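Local coordinates for protein putative metalloprotease II (Bacteroides fragilis, PDB 4ON1) that probably cleaves proteins as a zinc-dependent metalloendopeptidase of the fragilysin type, at residues K59-V64 with L75-D80; G165-K170 with T354-Q359; V227-K232 with T361-S366; S249-G254 with E264-Y269; Y269-D274 with N315-A320. All coordinates share one frame; numbering follows the deposited sequence.

Contact 1 (K59-V64 with L75-D80); sequences KAIHGV and LFEGQD
Ile61 lies against Leu75 at the apolar centre, its CD1 3.7 Å from CB of Leu75, while Val64 adds a looser touch through CG2 on Leu75 CD1 at 4.3 Å. The chi1 of Ile61, -61°, sets CG1 beside the backbone N, and the side chain also crosses the aliphatic part of Glu77 at about a right angle (Ile61 CG1 to Glu77 CG, 3.8 Å). Through the sheet, Ala60 and Phe76 form a non-hydrogen-bonded antiparallel pair; CD1 of the Phe76 ring comes obliquely to within 3.7 Å of Ala60 CA. Lys59 and Glu77 form the adjoining hydrogen-bonded pair, with N-H to O bonds in both directions, and Ile61 N adds a third bond at 2.9 Å to Leu75 O. Beyond that bond, a water accepts from Leu75 N and donates to Ile61 O, bridging the two chains. At the polar edge the Lys59 chain crosses the amide of Gln79, which is poorly ordered. This hairpin of strands 52-68 and 71-78 belongs to the N-terminal fragilysin domain: strand 84-88 continues it beyond 71-78, and helix 217-230 covers Ile61, Val64 and Leu75 through Gln225 and Thr228.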
# COMPACT_ATOMS: atom_id res chain seq x y z
N LYS A 59 12.21 -0.63 13.33
CA LYS A 59 13.15 0.38 12.86
C LYS A 59 12.65 0.99 11.57
O LYS A 59 11.76 0.44 10.91
CB LYS A 59 14.55 -0.21 12.64
CG LYS A 59 14.62 -1.23 11.54
CD LYS A 59 16.06 -1.68 11.31
CE LYS A 59 16.71 -2.17 12.59
NZ LYS A 59 18.07 -2.73 12.36
N ALA A 60 13.22 2.14 11.24
CA ALA A 60 12.88 2.82 10.00
C ALA A 60 13.32 1.99 8.80
O ALA A 60 14.34 1.31 8.85
CB ALA A 60 13.55 4.19 9.96
N ILE A 61 12.53 2.04 7.73
CA ILE A 61 12.86 1.32 6.49
C ILE A 61 13.67 2.22 5.57
O ILE A 61 13.26 3.34 5.27
CB ILE A 61 11.61 0.86 5.74
CG1 ILE A 61 10.80 -0.11 6.62
CG2 ILE A 61 11.99 0.18 4.42
CD1 ILE A 61 9.53 -0.60 5.95
N HIS A 62 14.82 1.72 5.12
CA HIS A 62 15.69 2.49 4.24
C HIS A 62 15.55 2.03 2.78
O HIS A 62 15.05 0.94 2.52
CB HIS A 62 17.14 2.37 4.71
CG HIS A 62 17.33 2.76 6.14
ND1 HIS A 62 17.14 4.05 6.60
CD2 HIS A 62 17.68 2.03 7.23
CE1 HIS A 62 17.37 4.09 7.90
NE2 HIS A 62 17.70 2.88 8.31
N GLY A 63 15.96 2.87 1.84
CA GLY A 63 15.87 2.51 0.43
C GLY A 63 14.55 2.95 -0.19
O GLY A 63 14.32 2.70 -1.38
N VAL A 64 13.68 3.57 0.60
CA VAL A 64 12.40 4.04 0.08
C VAL A 64 12.12 5.48 0.50
O VAL A 64 12.44 5.89 1.61
CB VAL A 64 11.21 3.16 0.53
CG1 VAL A 64 11.27 1.82 -0.17
CG2 VAL A 64 11.23 2.98 2.03
N LEU A 75 8.31 4.91 6.66
CA LEU A 75 7.86 3.55 6.90
C LEU A 75 8.72 2.91 7.97
O LEU A 75 9.90 3.23 8.11
CB LEU A 75 7.90 2.72 5.61
CG LEU A 75 7.07 3.21 4.42
CD1 LEU A 75 7.16 2.23 3.26
CD2 LEU A 75 5.63 3.40 4.84
N PHE A 76 8.12 1.99 8.73
CA PHE A 76 8.83 1.29 9.80
C PHE A 76 8.42 -0.16 9.75
O PHE A 76 7.32 -0.47 9.29
CB PHE A 76 8.50 1.89 11.17
CG PHE A 76 8.70 3.37 11.26
CD1 PHE A 76 9.87 3.89 11.81
CD2 PHE A 76 7.72 4.25 10.81
CE1 PHE A 76 10.06 5.27 11.91
CE2 PHE A 76 7.90 5.62 10.90
CZ PHE A 76 9.07 6.13 11.45
N GLU A 77 9.29 -1.05 10.22
CA GLU A 77 8.95 -2.47 10.28
C GLU A 77 9.63 -3.18 11.44
O GLU A 77 10.69 -2.77 11.93
CB GLU A 77 9.32 -3.17 8.97
CG GLU A 77 10.82 -3.27 8.72
CD GLU A 77 11.14 -3.89 7.36
OE1 GLU A 77 10.22 -4.42 6.71
OE2 GLU A 77 12.32 -3.83 6.95
N GLY A 78 8.99 -4.26 11.89
CA GLY A 78 9.51 -5.15 12.90
C GLY A 78 10.72 -5.91 12.43
O GLY A 78 10.87 -6.18 11.23
N GLN A 79 11.60 -6.27 13.36
CA GLN A 79 12.87 -6.89 13.02
C GLN A 79 12.83 -8.36 12.63
O GLN A 79 13.37 -8.73 11.58
CB GLN A 79 13.83 -6.70 14.18
CG GLN A 79 14.41 -5.33 14.16
CD GLN A 79 14.73 -4.91 12.75
OE1 GLN A 79 14.05 -4.07 12.17
NE2 GLN A 79 15.78 -5.50 12.18
N ASP A 80 12.21 -9.19 13.45
CA ASP A 80 12.29 -10.63 13.24
C ASP A 80 11.14 -11.32 13.94
O ASP A 80 11.07 -11.32 15.18
CB ASP A 80 13.64 -11.17 13.73
CG ASP A 80 13.76 -12.69 13.59
OD1 ASP A 80 13.04 -13.27 12.75
OD2 ASP A 80 14.58 -13.29 14.31
O HOH W 1 11.00 5.07 5.50

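Contact 2 (G165-K170 with T354-Q359); sequences GNNPFK and TWYSPQ
Tyr356 points its ring into the bend of 165-170, and that loop wraps round the edge of the ring. With CG anti to the backbone N (chi1 -180°), the phenol leaves its own chain toward Asn167, whose side chain crosses it at about a right angle, the amide plane turned 35° from the ring. Asn167 CB sits in the ring plane 3.6 Å from Tyr356 CE2, and the carbonyl O of Pro168 also lies in that plane, 3.4 Å from the same CE2. Asn167 ND2 donates to Tyr356 OH, but the modelled 2.3 Å is too short to trust in detail. Lys170 runs extended along the other chain: its CG is 3.4 Å from Tyr356 O, and CE reaches CD of Pro358 at 3.8 Å, the two side chains crossing near a right angle. Phe298 meets the ring edge-to-face, and Ile164 of helix 160-165 touches both Tyr356 and Pro358. The side chain of Tyr356 is about 10 Å from the zinc ion. Backbone bonds from Tyr356 to Gly171 and from Thr354 to Ile174 lead on toward zinc-binding Asp176, consistent with a pro-segment lying along the metzincin cleft, as in latent fragilysin.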
# COMPACT_ATOMS: atom_id res chain seq x y z
N GLY A 165 -12.25 -11.32 4.90
CA GLY A 165 -13.09 -12.51 4.96
C GLY A 165 -14.54 -12.30 4.56
O GLY A 165 -15.24 -13.25 4.19
N ASN A 166 -15.00 -11.05 4.62
CA ASN A 166 -16.37 -10.71 4.24
C ASN A 166 -16.50 -10.27 2.78
O ASN A 166 -17.59 -9.94 2.32
CB ASN A 166 -16.91 -9.62 5.17
CG ASN A 166 -17.38 -10.17 6.50
OD1 ASN A 166 -16.74 -11.04 7.09
ND2 ASN A 166 -18.51 -9.67 6.99
N ASN A 167 -15.38 -10.26 2.06
CA ASN A 167 -15.38 -9.90 0.64
C ASN A 167 -15.91 -10.99 -0.28
O ASN A 167 -15.68 -12.18 -0.05
CB ASN A 167 -13.97 -9.55 0.18
CG ASN A 167 -13.56 -8.15 0.57
OD1 ASN A 167 -14.40 -7.28 0.79
ND2 ASN A 167 -12.25 -7.93 0.63
N PRO A 168 -16.63 -10.59 -1.34
CA PRO A 168 -17.12 -11.53 -2.36
C PRO A 168 -16.03 -11.92 -3.36
O PRO A 168 -14.87 -11.52 -3.20
CB PRO A 168 -18.24 -10.74 -3.05
CG PRO A 168 -18.53 -9.56 -2.15
CD PRO A 168 -17.21 -9.25 -1.52
N PHE A 169 -16.41 -12.70 -4.37
CA PHE A 169 -15.54 -13.08 -5.50
C PHE A 169 -14.31 -13.90 -5.10
O PHE A 169 -13.40 -14.10 -5.92
CB PHE A 169 -15.10 -11.82 -6.26
CG PHE A 169 -16.24 -10.94 -6.70
CD1 PHE A 169 -17.03 -11.29 -7.78
CD2 PHE A 169 -16.50 -9.75 -6.03
CE1 PHE A 169 -18.08 -10.47 -8.18
CE2 PHE A 169 -17.55 -8.93 -6.42
CZ PHE A 169 -18.34 -9.29 -7.50
N LYS A 170 -14.28 -14.38 -3.86
CA LYS A 170 -13.18 -15.21 -3.39
C LYS A 170 -13.12 -16.53 -4.17
O LYS A 170 -14.11 -17.26 -4.24
CB LYS A 170 -13.30 -15.48 -1.89
CG LYS A 170 -12.33 -16.52 -1.37
CD LYS A 170 -12.72 -16.99 0.03
CE LYS A 170 -11.79 -18.08 0.52
NZ LYS A 170 -12.15 -18.56 1.88
N THR A 354 -3.28 -16.49 -8.34
CA THR A 354 -4.18 -16.34 -9.48
C THR A 354 -5.62 -16.02 -9.09
O THR A 354 -6.38 -15.45 -9.88
CB THR A 354 -4.17 -17.63 -10.32
OG1 THR A 354 -2.82 -18.08 -10.49
CG2 THR A 354 -4.81 -17.40 -11.69
N TRP A 355 -5.99 -16.37 -7.87
CA TRP A 355 -7.36 -16.20 -7.40
C TRP A 355 -7.38 -15.34 -6.15
O TRP A 355 -6.39 -15.25 -5.43
CB TRP A 355 -8.02 -17.56 -7.15
CG TRP A 355 -8.11 -18.44 -8.37
CD1 TRP A 355 -9.11 -18.43 -9.30
CD2 TRP A 355 -7.19 -19.46 -8.78
NE1 TRP A 355 -8.86 -19.38 -10.27
CE2 TRP A 355 -7.69 -20.02 -9.98
CE3 TRP A 355 -5.98 -19.95 -8.26
CZ2 TRP A 355 -7.03 -21.05 -10.66
CZ3 TRP A 355 -5.33 -20.97 -8.94
CH2 TRP A 355 -5.85 -21.50 -10.12
N TYR A 356 -8.51 -14.70 -5.89
CA TYR A 356 -8.67 -13.85 -4.72
C TYR A 356 -8.83 -14.69 -3.45
O TYR A 356 -9.80 -15.43 -3.31
CB TYR A 356 -9.87 -12.92 -4.90
CG TYR A 356 -10.14 -11.97 -3.75
CD1 TYR A 356 -9.10 -11.36 -3.06
CD2 TYR A 356 -11.45 -11.66 -3.38
CE1 TYR A 356 -9.36 -10.48 -2.01
CE2 TYR A 356 -11.71 -10.78 -2.34
CZ TYR A 356 -10.66 -10.20 -1.66
OH TYR A 356 -10.91 -9.33 -0.62
N SER A 357 -7.87 -14.59 -2.54
CA SER A 357 -7.87 -15.39 -1.32
C SER A 357 -7.34 -14.56 -0.16
O SER A 357 -6.53 -13.66 -0.37
CB SER A 357 -7.05 -16.67 -1.50
OG SER A 357 -6.47 -17.09 -0.28
N PRO A 358 -7.81 -14.83 1.07
CA PRO A 358 -7.37 -14.11 2.27
C PRO A 358 -6.03 -14.60 2.82
O PRO A 358 -5.53 -14.04 3.80
CB PRO A 358 -8.49 -14.41 3.29
CG PRO A 358 -9.60 -15.07 2.51
CD PRO A 358 -8.92 -15.76 1.37
N GLN A 359 -5.46 -15.61 2.18
CA GLN A 359 -4.20 -16.18 2.62
C GLN A 359 -3.02 -15.46 1.98
O GLN A 359 -1.86 -15.67 2.36
CB GLN A 359 -4.16 -17.67 2.29
CG GLN A 359 -5.33 -18.46 2.86
CD GLN A 359 -5.37 -18.44 4.38
OE1 GLN A 359 -4.34 -18.34 5.04
NE2 GLN A 359 -6.58 -18.54 4.93

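Contact 3 (V227-K232 with T361-S366); sequences VTTSLK and TPNHLS
Ser230, at the end of helix 217-230, and His364 meet most directly where the imidazole edge faces the helix: His364 CD2 lies 3.4 Å from Ser230 O, which is in the ring plane. Beside it, Pro362 turns its carbonyl O onto the helix surface, 3.2 Å from Ser230 CA and 3.7 Å from CG2 of Thr229. That methyl also touches Asn363 ND2 at 3.9 Å. No direct hydrogen bond crosses the contact; two waters do the polar work. One donates to Ser230 OG and lies in the plane of the imidazole, 2.8 Å from His364 NE2. The other takes the N-H of His364 and donates to Ser230 O at 2.8 Å. Behind these partners, Ser230 OG is held by its own bond of 2.6 Å to Val227 O, made possible by a chi1 of 73° that tucks the hydroxyl between the backbone N and the carbonyl carbon. Thr229 OG1 is turned back to Gln225 O, leaving its methyl for the contact. An inverse gamma turn centred on Pro362 bends the loop, and His364 O accepts from Trp370 NE1. His364 also packs on Met352, with its side chain about 9 Å from the zinc ion. On the helix, Val227 and Leu231 rest on helix 331-340, which carries His334 and His338, so the loop before helix 367-378 is joined to the end of 217-230 close beside the zinc-binding helix.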
# COMPACT_ATOMS: atom_id res chain seq x y z
N VAL A 227 3.84 -2.79 -1.23
CA VAL A 227 4.71 -2.77 -2.40
C VAL A 227 6.16 -2.88 -1.94
O VAL A 227 6.93 -3.69 -2.47
CB VAL A 227 4.58 -1.49 -3.23
CG1 VAL A 227 5.52 -1.55 -4.43
CG2 VAL A 227 3.14 -1.28 -3.68
N THR A 228 6.49 -2.08 -0.94
CA THR A 228 7.85 -2.01 -0.41
C THR A 228 8.30 -3.36 0.15
O THR A 228 9.44 -3.78 -0.05
CB THR A 228 7.96 -0.92 0.67
OG1 THR A 228 7.63 0.35 0.08
CG2 THR A 228 9.36 -0.85 1.24
N THR A 229 7.39 -4.05 0.83
CA THR A 229 7.68 -5.38 1.32
C THR A 229 7.91 -6.36 0.17
O THR A 229 8.87 -7.12 0.18
CB THR A 229 6.54 -5.90 2.21
OG1 THR A 229 6.43 -5.06 3.36
CG2 THR A 229 6.80 -7.35 2.64
N SER A 230 7.06 -6.29 -0.85
CA SER A 230 7.17 -7.22 -1.97
C SER A 230 8.46 -7.03 -2.75
O SER A 230 8.95 -7.98 -3.36
CB SER A 230 5.97 -7.07 -2.91
OG SER A 230 6.05 -5.87 -3.67
N LEU A 231 9.02 -5.82 -2.70
CA LEU A 231 10.21 -5.50 -3.48
C LEU A 231 11.48 -5.44 -2.63
O LEU A 231 12.54 -5.02 -3.12
CB LEU A 231 10.03 -4.17 -4.22
CG LEU A 231 8.85 -4.14 -5.19
CD1 LEU A 231 8.86 -2.85 -6.02
CD2 LEU A 231 8.90 -5.36 -6.10
N LYS A 232 11.37 -5.84 -1.37
CA LYS A 232 12.52 -5.83 -0.47
C LYS A 232 13.73 -6.57 -1.04
O LYS A 232 14.88 -6.14 -0.87
CB LYS A 232 12.15 -6.44 0.89
CG LYS A 232 13.28 -6.38 1.91
CD LYS A 232 12.90 -7.03 3.23
CE LYS A 232 11.82 -6.26 3.96
NZ LYS A 232 11.09 -7.11 4.94
N THR A 361 -0.11 -13.11 0.96
CA THR A 361 0.84 -12.25 1.68
C THR A 361 1.50 -11.34 0.66
O THR A 361 1.54 -11.67 -0.53
CB THR A 361 1.92 -13.07 2.42
OG1 THR A 361 2.80 -13.67 1.47
CG2 THR A 361 1.28 -14.15 3.29
N PRO A 362 2.02 -10.18 1.11
CA PRO A 362 2.63 -9.26 0.14
C PRO A 362 4.06 -9.65 -0.22
O PRO A 362 4.95 -8.80 -0.22
CB PRO A 362 2.59 -7.92 0.86
CG PRO A 362 2.71 -8.29 2.31
CD PRO A 362 1.96 -9.60 2.46
N ASN A 363 4.26 -10.92 -0.56
CA ASN A 363 5.59 -11.45 -0.85
C ASN A 363 5.60 -12.21 -2.16
O ASN A 363 4.68 -12.97 -2.46
CB ASN A 363 6.05 -12.40 0.27
CG ASN A 363 6.10 -11.72 1.63
OD1 ASN A 363 5.10 -11.69 2.36
ND2 ASN A 363 7.26 -11.19 1.98
N HIS A 364 6.65 -11.99 -2.95
CA HIS A 364 6.90 -12.82 -4.12
C HIS A 364 7.64 -14.07 -3.67
O HIS A 364 8.83 -14.02 -3.34
CB HIS A 364 7.72 -12.06 -5.18
CG HIS A 364 6.98 -10.93 -5.81
ND1 HIS A 364 6.00 -11.13 -6.77
CD2 HIS A 364 7.06 -9.59 -5.63
CE1 HIS A 364 5.52 -9.95 -7.15
NE2 HIS A 364 6.15 -9.01 -6.47
N LEU A 365 6.94 -15.20 -3.68
CA LEU A 365 7.50 -16.45 -3.19
C LEU A 365 7.91 -17.35 -4.36
O LEU A 365 8.52 -18.40 -4.16
CB LEU A 365 6.50 -17.17 -2.30
CG LEU A 365 5.89 -16.35 -1.16
CD1 LEU A 365 4.80 -17.16 -0.44
CD2 LEU A 365 6.96 -15.87 -0.17
N SER A 366 7.57 -16.93 -5.57
CA SER A 366 7.89 -17.72 -6.75
C SER A 366 9.28 -17.37 -7.30
O SER A 366 9.53 -16.23 -7.70
CB SER A 366 6.83 -17.50 -7.84
OG SER A 366 7.36 -17.79 -9.12
O HOH W 2 5.41 -6.35 -6.46
O HOH W 3 8.87 -10.58 -2.27

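Contact 4 (S249-G254 with E264-Y269); sequences SSHKGG and ESFQNY
His251 reaches from its loop onto helix 259-271, and Tyr269 receives its first atom: CB lies over the centre of the phenol ring, 3.5 Å from the centroid and 6° off the normal, a CH-pi contact. Because CG is anti to the backbone N (chi1 175°), the imidazole continues along the helix, sliding past Tyr269 in the opposite direction. ND1 comes 3.7 Å from Tyr269 CB. On the next turn back, CE1 meets Ser265 OG at 3.3 Å, in the imidazole plane, while NE2 approaches Phe266 CA at 3.7 Å. CD2 faces Phe266 CD2, and the two rings meet obliquely with planes at 41°, completing an aromatic cluster of His251, Phe266 and Tyr269. Tyr269 sends its hydroxyl back to the loop, where the N-H of Ser250 points almost straight at OH (3.0 Å); a water also lies 2.6 Å from both that OH and Ser250 OG. In an ST turn, Ser249 OG accepts from His251 N and is also bonded to Lys209 O. Beneath the cluster, Leu286 of strand 284-288 touches His251 and Phe266, and Ile208 of strand 201-209 touches Ser249 and Phe266, so loop and helix pack together over these strands.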
# COMPACT_ATOMS: atom_id res chain seq x y z
N SER A 249 -5.09 14.75 -8.81
CA SER A 249 -5.37 14.99 -10.21
C SER A 249 -6.74 15.61 -10.36
O SER A 249 -7.48 15.75 -9.38
CB SER A 249 -5.31 13.69 -11.02
OG SER A 249 -6.53 12.99 -10.86
N SER A 250 -7.10 15.97 -11.59
CA SER A 250 -8.46 16.39 -11.87
C SER A 250 -9.11 15.34 -12.77
O SER A 250 -10.08 15.62 -13.48
CB SER A 250 -8.49 17.78 -12.51
OG SER A 250 -8.00 17.73 -13.83
N HIS A 251 -8.58 14.12 -12.73
CA HIS A 251 -9.11 13.04 -13.56
C HIS A 251 -10.14 12.23 -12.80
O HIS A 251 -9.83 11.63 -11.76
CB HIS A 251 -7.99 12.13 -14.05
CG HIS A 251 -8.48 10.93 -14.80
ND1 HIS A 251 -9.05 11.02 -16.06
CD2 HIS A 251 -8.46 9.61 -14.49
CE1 HIS A 251 -9.37 9.80 -16.47
NE2 HIS A 251 -9.03 8.93 -15.54
N LYS A 252 -11.38 12.24 -13.30
CA LYS A 252 -12.48 11.47 -12.71
C LYS A 252 -12.80 10.21 -13.50
O LYS A 252 -12.41 10.09 -14.66
CB LYS A 252 -13.74 12.34 -12.63
CG LYS A 252 -13.54 13.65 -11.90
CD LYS A 252 -14.80 14.51 -12.00
CE LYS A 252 -14.59 15.91 -11.45
NZ LYS A 252 -15.79 16.78 -11.64
N GLY A 253 -13.52 9.28 -12.88
CA GLY A 253 -13.98 8.07 -13.55
C GLY A 253 -15.34 7.64 -13.03
O GLY A 253 -15.75 8.09 -11.95
N GLY A 254 -16.07 6.82 -13.78
CA GLY A 254 -17.35 6.33 -13.29
C GLY A 254 -17.12 5.13 -12.39
O GLY A 254 -16.10 4.44 -12.50
N GLU A 264 -7.06 3.32 -20.32
CA GLU A 264 -6.83 4.13 -21.51
C GLU A 264 -7.20 5.59 -21.26
O GLU A 264 -6.49 6.51 -21.65
CB GLU A 264 -7.62 3.58 -22.70
CG GLU A 264 -7.07 2.26 -23.24
CD GLU A 264 -7.86 1.73 -24.43
OE1 GLU A 264 -8.69 2.48 -24.98
OE2 GLU A 264 -7.65 0.55 -24.80
N SER A 265 -8.33 5.79 -20.59
CA SER A 265 -8.77 7.14 -20.25
C SER A 265 -7.77 7.79 -19.30
O SER A 265 -7.48 8.98 -19.42
CB SER A 265 -10.17 7.10 -19.62
OG SER A 265 -10.56 8.38 -19.16
N PHE A 266 -7.23 7.00 -18.38
CA PHE A 266 -6.19 7.48 -17.47
C PHE A 266 -4.96 7.93 -18.23
O PHE A 266 -4.42 9.01 -17.98
CB PHE A 266 -5.82 6.38 -16.47
CG PHE A 266 -4.73 6.77 -15.49
CD1 PHE A 266 -3.68 5.90 -15.22
CD2 PHE A 266 -4.76 8.00 -14.85
CE1 PHE A 266 -2.68 6.24 -14.31
CE2 PHE A 266 -3.77 8.36 -13.94
CZ PHE A 266 -2.73 7.48 -13.67
N GLN A 267 -4.50 7.11 -19.16
CA GLN A 267 -3.29 7.42 -19.92
C GLN A 267 -3.46 8.64 -20.83
O GLN A 267 -2.55 9.46 -20.94
CB GLN A 267 -2.86 6.21 -20.74
CG GLN A 267 -2.25 5.09 -19.89
CD GLN A 267 -1.98 3.84 -20.71
OE1 GLN A 267 -2.90 3.23 -21.25
NE2 GLN A 267 -0.71 3.46 -20.83
N ASN A 268 -4.62 8.76 -21.46
CA ASN A 268 -4.90 9.95 -22.26
C ASN A 268 -4.89 11.21 -21.39
O ASN A 268 -4.42 12.25 -21.82
CB ASN A 268 -6.22 9.80 -23.01
CG ASN A 268 -6.09 8.90 -24.23
OD1 ASN A 268 -4.99 8.72 -24.77
ND2 ASN A 268 -7.21 8.34 -24.67
N TYR A 269 -5.41 11.11 -20.17
CA TYR A 269 -5.34 12.24 -19.25
C TYR A 269 -3.88 12.63 -18.96
O TYR A 269 -3.52 13.81 -19.02
CB TYR A 269 -6.06 11.94 -17.95
CG TYR A 269 -5.88 13.02 -16.90
CD1 TYR A 269 -6.65 14.18 -16.91
CD2 TYR A 269 -4.93 12.87 -15.89
CE1 TYR A 269 -6.48 15.17 -15.95
CE2 TYR A 269 -4.74 13.85 -14.92
CZ TYR A 269 -5.52 14.99 -14.96
OH TYR A 269 -5.34 15.96 -13.99
O HOH W 4 -5.76 18.31 -15.01
O HOH W 5 -13.17 8.53 -17.22

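Contact 5 (Y269-D274 with N315-A320); sequences YLRSWD and NFEVAA
Arg271 grips one atom of Asn315, its carbonyl O, side-on with two nitrogens, NE and NH2, each at 3.0 Å. That oxygen lies in the guanidinium plane; NH2 is nearly in line with the C=O bond (171°), while NE comes from above the carbonyl plane. The Asn315 amide is almost parallel to the guanidinium, 16° between planes, with OD1 3.1 Å from Arg271 NE. Inward, Phe316 fits under the helix end. Its ring slides past the Arg271 chain, CD2 being 3.6 Å from Arg271 CG, and receives Leu270 on a face: CB lies 4.0 Å from the centroid, a CH-pi contact. Leu270 O also sits over a face, 3.6 Å above the plane and offset toward the rim. Glu317 turns to Arg313 in a salt bridge. Tyr284 of strand 284-288 closes the packing, meeting Phe316 edge-to-face and touching Leu270, so the end of helix 259-271 is held over the approach to strand 319-323.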
# COMPACT_ATOMS: atom_id res chain seq x y z
N TYR A 269 -5.41 11.11 -20.17
CA TYR A 269 -5.34 12.24 -19.25
C TYR A 269 -3.88 12.63 -18.96
O TYR A 269 -3.52 13.81 -19.02
CB TYR A 269 -6.06 11.94 -17.95
CG TYR A 269 -5.88 13.02 -16.90
CD1 TYR A 269 -6.65 14.18 -16.91
CD2 TYR A 269 -4.93 12.87 -15.89
CE1 TYR A 269 -6.48 15.17 -15.95
CE2 TYR A 269 -4.74 13.85 -14.92
CZ TYR A 269 -5.52 14.99 -14.96
OH TYR A 269 -5.34 15.96 -13.99
N LEU A 270 -3.05 11.63 -18.67
CA LEU A 270 -1.64 11.88 -18.35
C LEU A 270 -0.92 12.59 -19.48
O LEU A 270 -0.07 13.46 -19.24
CB LEU A 270 -0.91 10.58 -18.02
CG LEU A 270 -1.40 9.80 -16.79
CD1 LEU A 270 -0.65 8.47 -16.68
CD2 LEU A 270 -1.23 10.61 -15.52
N ARG A 271 -1.25 12.22 -20.71
CA ARG A 271 -0.52 12.70 -21.87
C ARG A 271 -0.74 14.18 -22.16
O ARG A 271 0.06 14.80 -22.86
CB ARG A 271 -0.89 11.86 -23.10
CG ARG A 271 -0.18 10.52 -23.09
CD ARG A 271 -0.84 9.49 -23.98
NE ARG A 271 -0.12 8.22 -23.88
CZ ARG A 271 -0.66 7.02 -24.08
NH1 ARG A 271 -1.94 6.91 -24.41
NH2 ARG A 271 0.09 5.94 -23.95
N SER A 272 -1.80 14.76 -21.62
CA SER A 272 -2.03 16.19 -21.79
C SER A 272 -2.03 16.93 -20.46
O SER A 272 -2.42 18.10 -20.39
CB SER A 272 -3.36 16.44 -22.52
OG SER A 272 -4.43 15.84 -21.83
N TRP A 273 -1.56 16.26 -19.42
CA TRP A 273 -1.47 16.85 -18.08
C TRP A 273 -0.16 17.61 -17.90
O TRP A 273 0.91 17.01 -17.79
CB TRP A 273 -1.58 15.76 -17.02
CG TRP A 273 -1.83 16.25 -15.63
CD1 TRP A 273 -2.27 17.48 -15.26
CD2 TRP A 273 -1.66 15.50 -14.41
NE1 TRP A 273 -2.38 17.55 -13.89
CE2 TRP A 273 -2.01 16.35 -13.35
CE3 TRP A 273 -1.24 14.19 -14.13
CZ2 TRP A 273 -1.96 15.93 -12.01
CZ3 TRP A 273 -1.19 13.78 -12.80
CH2 TRP A 273 -1.55 14.65 -11.76
N ASP A 274 -0.24 18.94 -17.85
CA ASP A 274 0.98 19.74 -17.82
C ASP A 274 1.77 19.54 -16.52
O ASP A 274 2.98 19.77 -16.49
CB ASP A 274 0.65 21.22 -18.05
CG ASP A 274 -0.23 21.80 -16.97
OD1 ASP A 274 -1.02 21.04 -16.36
OD2 ASP A 274 -0.15 23.02 -16.74
N ASN A 315 6.03 7.90 -23.09
CA ASN A 315 4.66 8.27 -23.42
C ASN A 315 3.61 7.65 -22.50
O ASN A 315 2.53 7.27 -22.94
CB ASN A 315 4.34 7.90 -24.88
CG ASN A 315 3.05 8.54 -25.38
OD1 ASN A 315 2.20 7.88 -25.98
ND2 ASN A 315 2.90 9.84 -25.11
N PHE A 316 3.95 7.55 -21.21
CA PHE A 316 3.01 7.07 -20.20
C PHE A 316 2.44 5.68 -20.54
O PHE A 316 1.31 5.36 -20.17
CB PHE A 316 1.87 8.08 -20.02
CG PHE A 316 2.36 9.47 -19.68
CD1 PHE A 316 2.70 9.79 -18.37
CD2 PHE A 316 2.49 10.44 -20.66
CE1 PHE A 316 3.16 11.06 -18.05
CE2 PHE A 316 2.96 11.71 -20.35
CZ PHE A 316 3.29 12.02 -19.04
N GLU A 317 3.22 4.87 -21.23
CA GLU A 317 2.77 3.53 -21.63
C GLU A 317 2.77 2.55 -20.47
O GLU A 317 2.10 1.53 -20.53
CB GLU A 317 3.64 2.99 -22.76
CG GLU A 317 3.34 3.63 -24.11
CD GLU A 317 4.42 3.35 -25.13
OE1 GLU A 317 5.25 2.44 -24.90
OE2 GLU A 317 4.45 4.06 -26.16
N VAL A 318 3.55 2.86 -19.44
CA VAL A 318 3.58 2.01 -18.25
C VAL A 318 2.64 2.57 -17.20
O VAL A 318 2.92 3.57 -16.56
CB VAL A 318 5.00 1.88 -17.64
CG1 VAL A 318 4.97 1.03 -16.38
CG2 VAL A 318 5.97 1.30 -18.66
N ALA A 319 1.49 1.92 -17.05
CA ALA A 319 0.47 2.44 -16.16
C ALA A 319 -0.41 1.34 -15.63
O ALA A 319 -0.45 0.23 -16.17
CB ALA A 319 -0.39 3.50 -16.87
N ALA A 320 -1.12 1.66 -14.56
CA ALA A 320 -2.09 0.74 -13.99
C ALA A 320 -3.17 1.54 -13.29
O ALA A 320 -3.05 2.74 -13.11
CB ALA A 320 -1.42 -0.22 -13.02

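How the contacts relate
Contacts 4 and 5 share Tyr269 and helix 259-271, with centres about 9 Å apart; Gln267 ties them further, its NE2 2.8 Å from Phe316 O in a probable hydrogen bond. Both lie away from the zinc site. Contacts 2 and 3 lie nearer the site, and their segments 354-359 and 361-366 almost adjoin in the chain, with Tyr356 and His364 side chains about 10 and 9 Å from the metal and contact centres about 18 Å apart. Contact 3 reaches in turn to contact 1 in the N-terminal domain: Val64 CG1 packs on Thr228 CG2 at 3.6 Å, and Glu77 forms a long, weak ion pair with Lys232. Contacts 1 and 4 lie farthest apart, about 34 Å between centres.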